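Local atomic coordinates of ferredoxin-NADP reductase (Neisseria gonorrhoeae MIA_2011_03-10, PDB entry 5TR9), a protein that binds FAD and probably passes electrons between NADP(H) and a ferredoxin or flavodoxin, as ferredoxin-NADP reductases do. Residues L126-G131 against I154-F159; M230-P235 against M262-F267; E161-N166 against P189-A194. All blocks are in the same frame, centred on the assembly; numbering follows the deposited sequence.

Contact 1 of 3, residues L126-G131 against I154-F159; sequences LCTGSG and IHSVSF. With FAD (flavin-adenine dinucleotide), chain C.
Cys127 and Ser156 are joined through their backbones in the parallel sheet of the NAD-binding domain, a Rossmann-like fold in which strands 122-128 and 150-157 lie side by side. Backbone bonds form the ladder: Cys127 N donates to Ile154 O (2.9 Å), Ser156 N to Cys127 O in a nearly straight bond (175° at the hydrogen), and Gly129 N to Ser156 O. The last of these carries the ladder on to Gly129, which turns with a positive phi of 56° towards the 3-10 segment that follows. Apolar contact is made beside Thr128, on the face it shares with Leu126 and Ile154; these two lie side by side, Leu126 CD2 resting 3.9 Å from Ile154 CB. On the opposite face Cys127 SG sits obliquely to the His155 ring, 3.6 Å from its CD2, and Val157 CG1 covers one ring face near its rim. Two side-chain hydrogen bonds mark the loop. Ser130 OG accepts a hydrogen bond from FAD N6A at 2.9 Å, tying the adenine to the 3-10 turn. With CG anti to the backbone N (chi1 -172°), the imidazole of His155 swings towards the loop, and its NE2 donates to an in-plane lone pair of Gly129 O at 2.7 Å.

Contact 2 of 3, residues M230-P235 against M262-F267; sequences MICGNP and MMENGF. With FAD (flavin-adenine dinucleotide), chain C.
Phe267, the C-terminal residue, is sandwiched between Pro235 and the adenine of FAD. Pro235 CD lies over one face of its ring, 3.9 Å from the centroid in a CH-pi contact, while the adenine covers the opposite face, with Phe267 CE2 3.4 Å from FAD C2A. The ring reaches this slot because CG stands between the backbone N and the carbonyl carbon (chi1 57°). Asn234 CB approaches obliquely, 3.5 Å from Phe267 CZ. One residue back, Gly266 O comes within 3.1 Å of FAD C9A at the isoalloxazine, and Gly266 N donates to Gly233 O (2.7 Å), holding the C-terminal tail against Gly233, whose own N is buried without a partner in the model. Further out, the side chains of Asn265 and Pro235 cross at about a right angle, and a water donates to both Asn265 OD1 and Pro235 O. Behind the tail lies a beta-alpha-beta unit: strands 227-233 and 261-265 are linked through helix 235-247, and their segments 230-233 and 262-265 run parallel, 8° apart. Asn234 is the N-cap of that helix, its OD1 accepting Met237 N. The strands are joined by Ile231 N to Met262 O and by Glu264 N to Ile231 O, the latter at 2.9 Å. On one face Met230 and Met262 lie side by side, Met230 CE 4.0 Å from Met262 SD; on the other, Ile231 CB meets Met263 CB, and helix 235-247 packs against both side chains.

Contact 3 of 3, residues E161-N166 against P189-A194; sequences EELIFN and PVTTRA
Leu163 lies at the centre of an inverse gamma turn, in the loop that faces strand 189-191, and its CA stands 7.4 Å from Pro189 CA. A type I beta turn follows from Leu163 to Asn166, closed by Asn166 N donating to Leu163 O at 3.2 Å; Phe165 then takes the N-cap position of helix 166-173. No hydrogen bond crosses between the two segments, which meet through side chains. This loop leads from strand 150-157 into helix 166-173 and so forms part of a beta-alpha-beta crossover to the neighbouring parallel strand 185-191 of the Rossmann-like sheet. Leu163 carries most of the contact. With CG anti to the carbonyl carbon (chi1 -63°), its branched end is turned towards two strand residues: CD1 touches Pro189 CB at 3.7 Å and Thr191 CG2 at 3.8 Å. CD2 also reaches Pro189 CB, so both methyls bear on that carbon, and Leu163 crosses each partner at about a right angle. Asn166 adds a looser touch, its OD1 3.9 Å from Pro189 CG. Val157, on the neighbouring strand 150-157, also packs on Leu163. Thr191 turns its methyl to the leucine and its hydroxyl to the outgoing chain, where OG1 donates to Ala194 O (2.8 Å) from above the carbonyl plane, while Asn196 ND2 also bonds to OG1.

Overall arrangement
All three contacts reach one parallel sheet, in which strands 185-191, 150-157, 122-128, 227-233 and 261-265 are successive neighbours; contact 3 lays a loop against the first of these. Contact 1 takes the middle place. Towards contact 2, centre to centre 10 Å away, Leu126 N probably bonds to Met230 O (2.8 Å) and Thr128 OG1 pairs with Asn234 N (2.9 Å). Towards contact 3, with centres 7 Å apart, Val157 O probably accepts Thr192 N at 2.8 Å. Contacts 2 and 3 do not touch, their nearest atoms being about 8 Å apart. Contacts 1 and 2 both touch FAD just beyond the carboxyl ends of their strands, while Tyr66 and Ser90 also bond to it.

Contact 1 of 3, residues L126-G131 against I154-F159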
loop_
_atom_site.group_PDB
_atom_site.type_symbol
_atom_site.label_atom_id
_atom_site.label_comp_id
_atom_site.label_asym_id
_atom_site.label_seq_id
_atom_site.Cartn_x
_atom_site.Cartn_y
_atom_site.Cartn_z
ATOM N N LEU A 126 -3.414 -5.058 -5.884
ATOM C CA LEU A 126 -4.409 -4.120 -6.397
ATOM C C LEU A 126 -4.625 -3.042 -5.346
ATOM O O LEU A 126 -4.958 -3.357 -4.201
ATOM C CB LEU A 126 -5.728 -4.846 -6.687
ATOM C CG LEU A 126 -5.674 -6.065 -7.619
ATOM C CD1 LEU A 126 -7.033 -6.740 -7.634
ATOM C CD2 LEU A 126 -5.278 -5.627 -9.031
ATOM N N CYS A 127 -4.437 -1.775 -5.711
ATOM C CA CYS A 127 -4.586 -0.767 -4.671
ATOM C C CYS A 127 -5.147 0.526 -5.237
ATOM O O CYS A 127 -5.102 0.771 -6.448
ATOM C CB CYS A 127 -3.253 -0.487 -3.962
ATOM S SG CYS A 127 -1.925 0.076 -5.054
ATOM N N THR A 128 -5.676 1.354 -4.328
ATOM C CA THR A 128 -6.113 2.710 -4.647
ATOM C C THR A 128 -5.446 3.695 -3.704
ATOM O O THR A 128 -5.237 3.401 -2.527
ATOM C CB THR A 128 -7.639 2.903 -4.523
ATOM O OG1 THR A 128 -8.036 2.859 -3.142
ATOM C CG2 THR A 128 -8.379 1.843 -5.316
ATOM N N GLY A 129 -5.152 4.886 -4.233
ATOM C CA GLY A 129 -4.750 5.986 -3.370
ATOM C C GLY A 129 -3.561 5.631 -2.503
ATOM O O GLY A 129 -2.564 5.078 -2.978
ATOM N N SER A 130 -3.674 5.937 -1.206
ATOM C CA SER A 130 -2.589 5.622 -0.280
ATOM C C SER A 130 -2.463 4.128 0.004
ATOM O O SER A 130 -1.495 3.725 0.657
ATOM C CB SER A 130 -2.764 6.394 1.031
ATOM O OG SER A 130 -4.036 6.150 1.609
ATOM N N GLY A 131 -3.393 3.301 -0.486
ATOM C CA GLY A 131 -3.307 1.851 -0.356
ATOM C C GLY A 131 -2.100 1.227 -1.032
ATOM O O GLY A 131 -1.812 0.048 -0.779
ATOM N N ILE A 154 -0.937 -2.819 -9.472
ATOM C CA ILE A 154 -1.915 -1.987 -10.168
ATOM C C ILE A 154 -2.311 -0.883 -9.196
ATOM O O ILE A 154 -2.887 -1.168 -8.135
ATOM C CB ILE A 154 -3.147 -2.799 -10.611
ATOM C CG1 ILE A 154 -2.811 -3.888 -11.643
ATOM C CG2 ILE A 154 -4.194 -1.863 -11.233
ATOM C CD1 ILE A 154 -2.035 -5.079 -11.147
ATOM N N HIS A 155 -1.994 0.378 -9.532
ATOM C CA HIS A 155 -2.302 1.516 -8.655
ATOM C C HIS A 155 -3.361 2.398 -9.307
ATOM O O HIS A 155 -3.086 3.066 -10.313
ATOM C CB HIS A 155 -1.051 2.338 -8.337
ATOM C CG HIS A 155 -1.277 3.392 -7.290
ATOM N ND1 HIS A 155 -0.529 4.551 -7.228
ATOM C CD2 HIS A 155 -2.164 3.457 -6.266
ATOM C CE1 HIS A 155 -0.937 5.277 -6.199
ATOM N NE2 HIS A 155 -1.931 4.638 -5.601
ATOM N N SER A 156 -4.550 2.416 -8.713
ATOM C CA SER A 156 -5.668 3.244 -9.168
ATOM C C SER A 156 -5.723 4.546 -8.376
ATOM O O SER A 156 -5.695 4.531 -7.141
ATOM C CB SER A 156 -6.983 2.477 -9.012
ATOM O OG SER A 156 -8.121 3.313 -9.189
ATOM N N VAL A 157 -5.832 5.669 -9.091
ATOM C CA VAL A 157 -6.069 6.984 -8.508
ATOM C C VAL A 157 -7.052 7.702 -9.423
ATOM O O VAL A 157 -7.374 7.223 -10.509
ATOM C CB VAL A 157 -4.775 7.808 -8.368
ATOM C CG1 VAL A 157 -3.769 7.090 -7.451
ATOM C CG2 VAL A 157 -4.170 8.054 -9.746
ATOM N N SER A 158 -7.501 8.885 -9.000
ATOM C CA SER A 158 -8.435 9.626 -9.852
ATOM C C SER A 158 -7.736 10.346 -11.004
ATOM O O SER A 158 -8.210 10.308 -12.149
ATOM C CB SER A 158 -9.215 10.639 -9.021
ATOM O OG SER A 158 -10.071 9.998 -8.082
ATOM N N PHE A 159 -6.631 11.033 -10.719
ATOM C CA PHE A 159 -5.944 11.883 -11.687
ATOM C C PHE A 159 -4.457 11.564 -11.697
ATOM O O PHE A 159 -3.908 11.156 -10.668
ATOM C CB PHE A 159 -6.156 13.368 -11.348
ATOM C CG PHE A 159 -7.590 13.806 -11.475
ATOM C CD1 PHE A 159 -8.091 14.211 -12.702
ATOM C CD2 PHE A 159 -8.447 13.744 -10.383
ATOM C CE1 PHE A 159 -9.426 14.590 -12.836
ATOM C CE2 PHE A 159 -9.777 14.117 -10.504
ATOM C CZ PHE A 159 -10.267 14.537 -11.729
HETATM P PA FAD C . -9.927 11.097 9.708
HETATM O O1A FAD C . -10.791 11.682 10.776
HETATM O O2A FAD C . -9.133 9.853 10.091
HETATM O O5B FAD C . -10.751 10.702 8.442
HETATM C C5B FAD C . -11.710 11.605 7.857
HETATM C C4B FAD C . -12.205 10.962 6.585
HETATM O O4B FAD C . -11.165 11.039 5.589
HETATM C C3B FAD C . -12.513 9.475 6.691
HETATM O O3B FAD C . -13.830 9.237 7.173
HETATM C C2B FAD C . -12.363 9.005 5.243
HETATM O O2B FAD C . -13.537 9.273 4.483
HETATM C C1B FAD C . -11.249 9.916 4.725
HETATM N N9A FAD C . -9.929 9.308 4.664
HETATM C C8A FAD C . -9.100 9.000 5.710
HETATM N N7A FAD C . -7.940 8.507 5.341
HETATM C C5A FAD C . -8.009 8.511 3.956
HETATM C C6A FAD C . -7.096 8.110 2.964
HETATM N N6A FAD C . -5.889 7.601 3.235
HETATM N N1A FAD C . -7.479 8.233 1.672
HETATM C C2A FAD C . -8.686 8.743 1.403
HETATM N N3A FAD C . -9.632 9.152 2.256
HETATM C C4A FAD C . -9.222 9.017 3.525
HETATM N N1 FAD C . -3.905 7.004 5.570
HETATM C C2 FAD C . -2.868 7.395 4.778
HETATM O O2 FAD C . -2.822 8.538 4.298
HETATM N N3 FAD C . -1.859 6.484 4.485
HETATM C C4 FAD C . -1.797 5.173 4.932
HETATM O O4 FAD C . -0.846 4.452 4.626
HETATM C C4X FAD C . -2.897 4.783 5.779
HETATM N N5 FAD C . -2.928 3.543 6.233
HETATM C C5X FAD C . -3.986 3.178 7.044
HETATM C C6 FAD C . -4.031 1.871 7.538
HETATM C C7 FAD C . -5.073 1.452 8.356
HETATM C C7M FAD C . -5.084 0.042 8.886
HETATM C C8 FAD C . -6.089 2.357 8.703
HETATM C C8M FAD C . -7.227 1.927 9.596
HETATM C C9 FAD C . -6.051 3.659 8.206
HETATM C C9A FAD C . -5.008 4.078 7.387
HETATM N N10 FAD C . -4.957 5.380 6.832
HETATM C C10 FAD C . -3.902 5.770 6.053
HETATM C "C1'" FAD C . -5.904 6.415 7.251
HETATM C "C2'" FAD C . -5.284 7.242 8.393
HETATM O "O2'" FAD C . -5.201 6.488 9.605
HETATM C "C3'" FAD C . -6.071 8.529 8.650
HETATM O "O3'" FAD C . -7.457 8.227 8.753
HETATM C "C4'" FAD C . -5.765 9.650 7.654
HETATM O "O4'" FAD C . -4.410 10.071 7.837
HETATM C "C5'" FAD C . -6.678 10.848 7.809
HETATM O "O5'" FAD C . -6.645 11.287 9.181
HETATM P P FAD C . -7.469 12.563 9.641
HETATM O O1P FAD C . -6.981 13.793 8.886
HETATM O O2P FAD C . -7.446 12.595 11.129
HETATM O O3P FAD C . -8.948 12.202 9.130
#

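Contact 2 of 3, residues M230-P235 against M262-F267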
loop_
_atom_site.group_PDB
_atom_site.type_symbol
_atom_site.label_atom_id
_atom_site.label_comp_id
_atom_site.label_asym_id
_atom_site.label_seq_id
_atom_site.Cartn_x
_atom_site.Cartn_y
_atom_site.Cartn_z
ATOM N N MET A 230 -3.555 -9.436 -3.587
ATOM C CA MET A 230 -3.624 -8.639 -2.370
ATOM C C MET A 230 -4.318 -7.332 -2.719
ATOM O O MET A 230 -4.076 -6.770 -3.789
ATOM C CB MET A 230 -2.230 -8.375 -1.799
ATOM C CG MET A 230 -1.399 -9.649 -1.636
ATOM S SD MET A 230 0.235 -9.311 -0.977
ATOM C CE MET A 230 -0.173 -8.938 0.738
ATOM N N ILE A 231 -5.201 -6.868 -1.840
ATOM C CA ILE A 231 -6.040 -5.708 -2.122
ATOM C C ILE A 231 -5.912 -4.725 -0.973
ATOM O O ILE A 231 -6.149 -5.092 0.181
ATOM C CB ILE A 231 -7.521 -6.086 -2.285
ATOM C CG1 ILE A 231 -7.694 -7.345 -3.137
ATOM C CG2 ILE A 231 -8.300 -4.893 -2.873
ATOM C CD1 ILE A 231 -9.147 -7.862 -3.126
ATOM N N CYS A 232 -5.624 -3.462 -1.289
ATOM C CA CYS A 232 -5.591 -2.431 -0.253
ATOM C C CYS A 232 -6.049 -1.117 -0.867
ATOM O O CYS A 232 -5.409 -0.609 -1.786
ATOM C CB CYS A 232 -4.188 -2.286 0.360
ATOM S SG CYS A 232 -4.141 -1.102 1.753
ATOM N N GLY A 233 -7.146 -0.561 -0.370
ATOM C CA GLY A 233 -7.689 0.629 -1.003
ATOM C C GLY A 233 -8.890 1.136 -0.240
ATOM O O GLY A 233 -9.137 0.734 0.901
ATOM N N ASN A 234 -9.644 2.040 -0.873
ATOM C CA ASN A 234 -10.808 2.566 -0.178
ATOM C C ASN A 234 -11.809 1.429 0.056
ATOM O O ASN A 234 -11.845 0.448 -0.701
ATOM C CB ASN A 234 -11.438 3.748 -0.937
ATOM C CG ASN A 234 -11.919 3.394 -2.333
ATOM O OD1 ASN A 234 -12.985 2.798 -2.503
ATOM N ND2 ASN A 234 -11.172 3.836 -3.354
ATOM N N PRO A 235 -12.565 1.493 1.155
ATOM C CA PRO A 235 -13.451 0.372 1.515
ATOM C C PRO A 235 -14.365 -0.070 0.390
ATOM O O PRO A 235 -14.541 -1.278 0.200
ATOM C CB PRO A 235 -14.230 0.936 2.704
ATOM C CG PRO A 235 -13.246 1.853 3.368
ATOM C CD PRO A 235 -12.486 2.500 2.229
ATOM N N MET A 262 -5.914 -11.767 -0.180
ATOM C CA MET A 262 -5.736 -11.057 1.082
ATOM C C MET A 262 -6.182 -9.619 0.877
ATOM O O MET A 262 -5.930 -9.040 -0.182
ATOM C CB MET A 262 -4.281 -11.054 1.543
ATOM C CG MET A 262 -3.713 -12.415 1.814
ATOM S SD MET A 262 -1.942 -12.284 2.107
ATOM C CE MET A 262 -1.546 -14.024 2.237
ATOM N N MET A 263 -6.817 -9.030 1.891
ATOM C CA MET A 263 -7.324 -7.674 1.717
ATOM C C MET A 263 -7.287 -6.905 3.032
ATOM O O MET A 263 -7.367 -7.483 4.123
ATOM C CB MET A 263 -8.746 -7.700 1.152
ATOM C CG MET A 263 -9.738 -8.402 2.018
ATOM S SD MET A 263 -11.290 -8.587 1.106
ATOM C CE MET A 263 -12.313 -9.365 2.345
ATOM N N GLU A 264 -7.153 -5.583 2.909
ATOM C CA GLU A 264 -7.151 -4.681 4.050
ATOM C C GLU A 264 -7.678 -3.330 3.593
ATOM O O GLU A 264 -7.203 -2.804 2.585
ATOM C CB GLU A 264 -5.727 -4.552 4.605
ATOM C CG GLU A 264 -5.562 -3.622 5.796
ATOM C CD GLU A 264 -4.089 -3.515 6.183
ATOM O OE1 GLU A 264 -3.437 -2.531 5.765
ATOM O OE2 GLU A 264 -3.578 -4.426 6.872
ATOM N N ASN A 265 -8.660 -2.774 4.312
ATOM C CA ASN A 265 -9.130 -1.435 3.972
ATOM C C ASN A 265 -8.006 -0.435 4.215
ATOM O O ASN A 265 -7.327 -0.488 5.244
ATOM C CB ASN A 265 -10.349 -1.042 4.813
ATOM C CG ASN A 265 -11.632 -1.744 4.373
ATOM O OD1 ASN A 265 -11.683 -2.416 3.347
ATOM N ND2 ASN A 265 -12.685 -1.568 5.164
ATOM N N GLY A 266 -7.813 0.482 3.262
ATOM C CA GLY A 266 -6.757 1.484 3.375
ATOM C C GLY A 266 -7.063 2.638 4.299
ATOM O O GLY A 266 -6.178 3.454 4.587
ATOM N N PHE A 267 -8.305 2.730 4.758
ATOM C CA PHE A 267 -8.700 3.690 5.770
ATOM C C PHE A 267 -10.099 3.324 6.251
ATOM O O PHE A 267 -10.683 2.349 5.757
ATOM C CB PHE A 267 -8.654 5.136 5.231
ATOM C CG PHE A 267 -9.512 5.381 4.009
ATOM C CD1 PHE A 267 -10.850 5.717 4.136
ATOM C CD2 PHE A 267 -8.965 5.313 2.738
ATOM C CE1 PHE A 267 -11.637 5.966 3.022
ATOM C CE2 PHE A 267 -9.745 5.567 1.619
ATOM C CZ PHE A 267 -11.076 5.891 1.762
ATOM O OXT PHE A 267 -10.658 3.988 7.132
HETATM P PA FAD C . -9.927 11.097 9.708
HETATM O O1A FAD C . -10.791 11.682 10.776
HETATM O O2A FAD C . -9.133 9.853 10.091
HETATM O O5B FAD C . -10.751 10.702 8.442
HETATM C C5B FAD C . -11.710 11.605 7.857
HETATM C C4B FAD C . -12.205 10.962 6.585
HETATM O O4B FAD C . -11.165 11.039 5.589
HETATM C C3B FAD C . -12.513 9.475 6.691
HETATM O O3B FAD C . -13.830 9.237 7.173
HETATM C C2B FAD C . -12.363 9.005 5.243
HETATM O O2B FAD C . -13.537 9.273 4.483
HETATM C C1B FAD C . -11.249 9.916 4.725
HETATM N N9A FAD C . -9.929 9.308 4.664
HETATM C C8A FAD C . -9.100 9.000 5.710
HETATM N N7A FAD C . -7.940 8.507 5.341
HETATM C C5A FAD C . -8.009 8.511 3.956
HETATM C C6A FAD C . -7.096 8.110 2.964
HETATM N N6A FAD C . -5.889 7.601 3.235
HETATM N N1A FAD C . -7.479 8.233 1.672
HETATM C C2A FAD C . -8.686 8.743 1.403
HETATM N N3A FAD C . -9.632 9.152 2.256
HETATM C C4A FAD C . -9.222 9.017 3.525
HETATM N N1 FAD C . -3.905 7.004 5.570
HETATM C C2 FAD C . -2.868 7.395 4.778
HETATM O O2 FAD C . -2.822 8.538 4.298
HETATM N N3 FAD C . -1.859 6.484 4.485
HETATM C C4 FAD C . -1.797 5.173 4.932
HETATM O O4 FAD C . -0.846 4.452 4.626
HETATM C C4X FAD C . -2.897 4.783 5.779
HETATM N N5 FAD C . -2.928 3.543 6.233
HETATM C C5X FAD C . -3.986 3.178 7.044
HETATM C C6 FAD C . -4.031 1.871 7.538
HETATM C C7 FAD C . -5.073 1.452 8.356
HETATM C C7M FAD C . -5.084 0.042 8.886
HETATM C C8 FAD C . -6.089 2.357 8.703
HETATM C C8M FAD C . -7.227 1.927 9.596
HETATM C C9 FAD C . -6.051 3.659 8.206
HETATM C C9A FAD C . -5.008 4.078 7.387
HETATM N N10 FAD C . -4.957 5.380 6.832
HETATM C C10 FAD C . -3.902 5.770 6.053
HETATM C "C1'" FAD C . -5.904 6.415 7.251
HETATM C "C2'" FAD C . -5.284 7.242 8.393
HETATM O "O2'" FAD C . -5.201 6.488 9.605
HETATM C "C3'" FAD C . -6.071 8.529 8.650
HETATM O "O3'" FAD C . -7.457 8.227 8.753
HETATM C "C4'" FAD C . -5.765 9.650 7.654
HETATM O "O4'" FAD C . -4.410 10.071 7.837
HETATM C "C5'" FAD C . -6.678 10.848 7.809
HETATM O "O5'" FAD C . -6.645 11.287 9.181
HETATM P P FAD C . -7.469 12.563 9.641
HETATM O O1P FAD C . -6.981 13.793 8.886
HETATM O O2P FAD C . -7.446 12.595 11.129
HETATM O O3P FAD C . -8.948 12.202 9.130
HETATM O O HOH W 1 -14.165 -3.092 2.326
#

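Contact 3 of 3, residues E161-N166 against P189-A194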
loop_
_atom_site.group_PDB
_atom_site.type_symbol
_atom_site.label_atom_id
_atom_site.label_comp_id
_atom_site.label_asym_id
_atom_site.label_seq_id
_atom_site.Cartn_x
_atom_site.Cartn_y
_atom_site.Cartn_z
ATOM N N GLU A 161 -1.747 13.202 -11.549
ATOM C CA GLU A 161 -0.907 13.879 -10.567
ATOM C C GLU A 161 -0.756 13.065 -9.289
ATOM O O GLU A 161 0.219 13.266 -8.554
ATOM C CB GLU A 161 -1.484 15.255 -10.223
ATOM C CG GLU A 161 -1.379 16.301 -11.315
ATOM C CD GLU A 161 -2.502 16.223 -12.337
ATOM O OE1 GLU A 161 -3.290 15.258 -12.310
ATOM O OE2 GLU A 161 -2.588 17.145 -13.175
ATOM N N GLU A 162 -1.716 12.184 -8.992
ATOM C CA GLU A 162 -1.684 11.362 -7.790
ATOM C C GLU A 162 -0.797 10.134 -7.934
ATOM O O GLU A 162 -0.591 9.422 -6.945
ATOM C CB GLU A 162 -3.110 10.951 -7.412
ATOM C CG GLU A 162 -3.941 12.166 -7.003
ATOM C CD GLU A 162 -5.429 11.905 -6.890
ATOM O OE1 GLU A 162 -6.033 11.381 -7.848
ATOM O OE2 GLU A 162 -6.009 12.277 -5.846
ATOM N N LEU A 163 -0.265 9.872 -9.130
ATOM C CA LEU A 163 0.623 8.725 -9.351
ATOM C C LEU A 163 2.047 9.123 -8.961
ATOM O O LEU A 163 2.948 9.255 -9.793
ATOM C CB LEU A 163 0.552 8.273 -10.806
ATOM C CG LEU A 163 -0.793 7.745 -11.333
ATOM C CD1 LEU A 163 -0.771 7.636 -12.856
ATOM C CD2 LEU A 163 -1.141 6.406 -10.697
ATOM N N ILE A 164 2.242 9.346 -7.655
ATOM C CA ILE A 164 3.490 9.972 -7.223
ATOM C C ILE A 164 4.661 9.001 -7.177
ATOM O O ILE A 164 5.805 9.443 -6.990
ATOM C CB ILE A 164 3.319 10.671 -5.860
ATOM C CG1 ILE A 164 2.946 9.678 -4.765
ATOM C CG2 ILE A 164 2.271 11.810 -5.949
ATOM C CD1 ILE A 164 3.186 10.238 -3.362
ATOM N N PHE A 165 4.419 7.707 -7.373
ATOM C CA PHE A 165 5.485 6.715 -7.465
ATOM C C PHE A 165 5.666 6.212 -8.891
ATOM O O PHE A 165 6.416 5.257 -9.112
ATOM C CB PHE A 165 5.197 5.553 -6.509
ATOM C CG PHE A 165 4.955 6.002 -5.094
ATOM C CD1 PHE A 165 6.016 6.388 -4.286
ATOM C CD2 PHE A 165 3.666 6.083 -4.591
ATOM C CE1 PHE A 165 5.804 6.835 -2.986
ATOM C CE2 PHE A 165 3.441 6.544 -3.291
ATOM C CZ PHE A 165 4.512 6.913 -2.491
ATOM N N ASN A 166 5.007 6.856 -9.859
ATOM C CA ASN A 166 4.941 6.333 -11.221
ATOM C C ASN A 166 6.318 6.239 -11.860
ATOM O O ASN A 166 6.665 5.212 -12.455
ATOM C CB ASN A 166 4.027 7.220 -12.063
ATOM C CG ASN A 166 4.030 6.830 -13.522
ATOM O OD1 ASN A 166 3.344 5.895 -13.921
ATOM N ND2 ASN A 166 4.806 7.548 -14.328
ATOM N N PRO A 189 -0.427 1.734 -13.986
ATOM C CA PRO A 189 -1.174 2.845 -13.392
ATOM C C PRO A 189 -2.572 2.915 -13.983
ATOM O O PRO A 189 -2.775 2.657 -15.172
ATOM C CB PRO A 189 -0.341 4.076 -13.776
ATOM C CG PRO A 189 0.323 3.694 -15.062
ATOM C CD PRO A 189 0.538 2.183 -15.010
ATOM N N VAL A 190 -3.536 3.268 -13.140
ATOM C CA VAL A 190 -4.935 3.413 -13.535
ATOM C C VAL A 190 -5.402 4.788 -13.078
ATOM O O VAL A 190 -5.241 5.130 -11.907
ATOM C CB VAL A 190 -5.815 2.317 -12.905
ATOM C CG1 VAL A 190 -7.281 2.584 -13.172
ATOM C CG2 VAL A 190 -5.433 0.943 -13.430
ATOM N N THR A 191 -5.960 5.587 -13.988
ATOM C CA THR A 191 -6.554 6.860 -13.577
ATOM C C THR A 191 -8.045 6.813 -13.889
ATOM O O THR A 191 -8.434 6.750 -15.061
ATOM C CB THR A 191 -5.862 8.049 -14.249
ATOM O OG1 THR A 191 -5.853 7.896 -15.672
ATOM C CG2 THR A 191 -4.415 8.157 -13.756
ATOM N N THR A 192 -8.874 6.840 -12.842
ATOM C CA THR A 192 -10.299 6.586 -13.039
ATOM C C THR A 192 -11.069 7.788 -13.574
ATOM O O THR A 192 -12.152 7.605 -14.148
ATOM C CB THR A 192 -10.941 6.124 -11.736
ATOM O OG1 THR A 192 -10.892 7.190 -10.775
ATOM C CG2 THR A 192 -10.206 4.906 -11.196
ATOM N N ARG A 193 -10.562 9.010 -13.394
ATOM C CA ARG A 193 -11.314 10.204 -13.770
ATOM C C ARG A 193 -10.590 11.053 -14.801
ATOM O O ARG A 193 -11.021 12.181 -15.078
ATOM C CB ARG A 193 -11.632 11.042 -12.529
ATOM C CG ARG A 193 -12.345 10.235 -11.442
ATOM C CD ARG A 193 -12.947 11.124 -10.373
ATOM N NE ARG A 193 -14.045 11.973 -10.852
ATOM C CZ ARG A 193 -15.321 11.598 -10.926
ATOM N NH1 ARG A 193 -16.247 12.460 -11.333
ATOM N NH2 ARG A 193 -15.680 10.362 -10.594
ATOM N N ALA A 194 -9.526 10.532 -15.402
ATOM C CA ALA A 194 -8.738 11.291 -16.355
ATOM C C ALA A 194 -8.113 10.321 -17.338
ATOM O O ALA A 194 -7.937 9.140 -17.042
ATOM C CB ALA A 194 -7.656 12.124 -15.655
#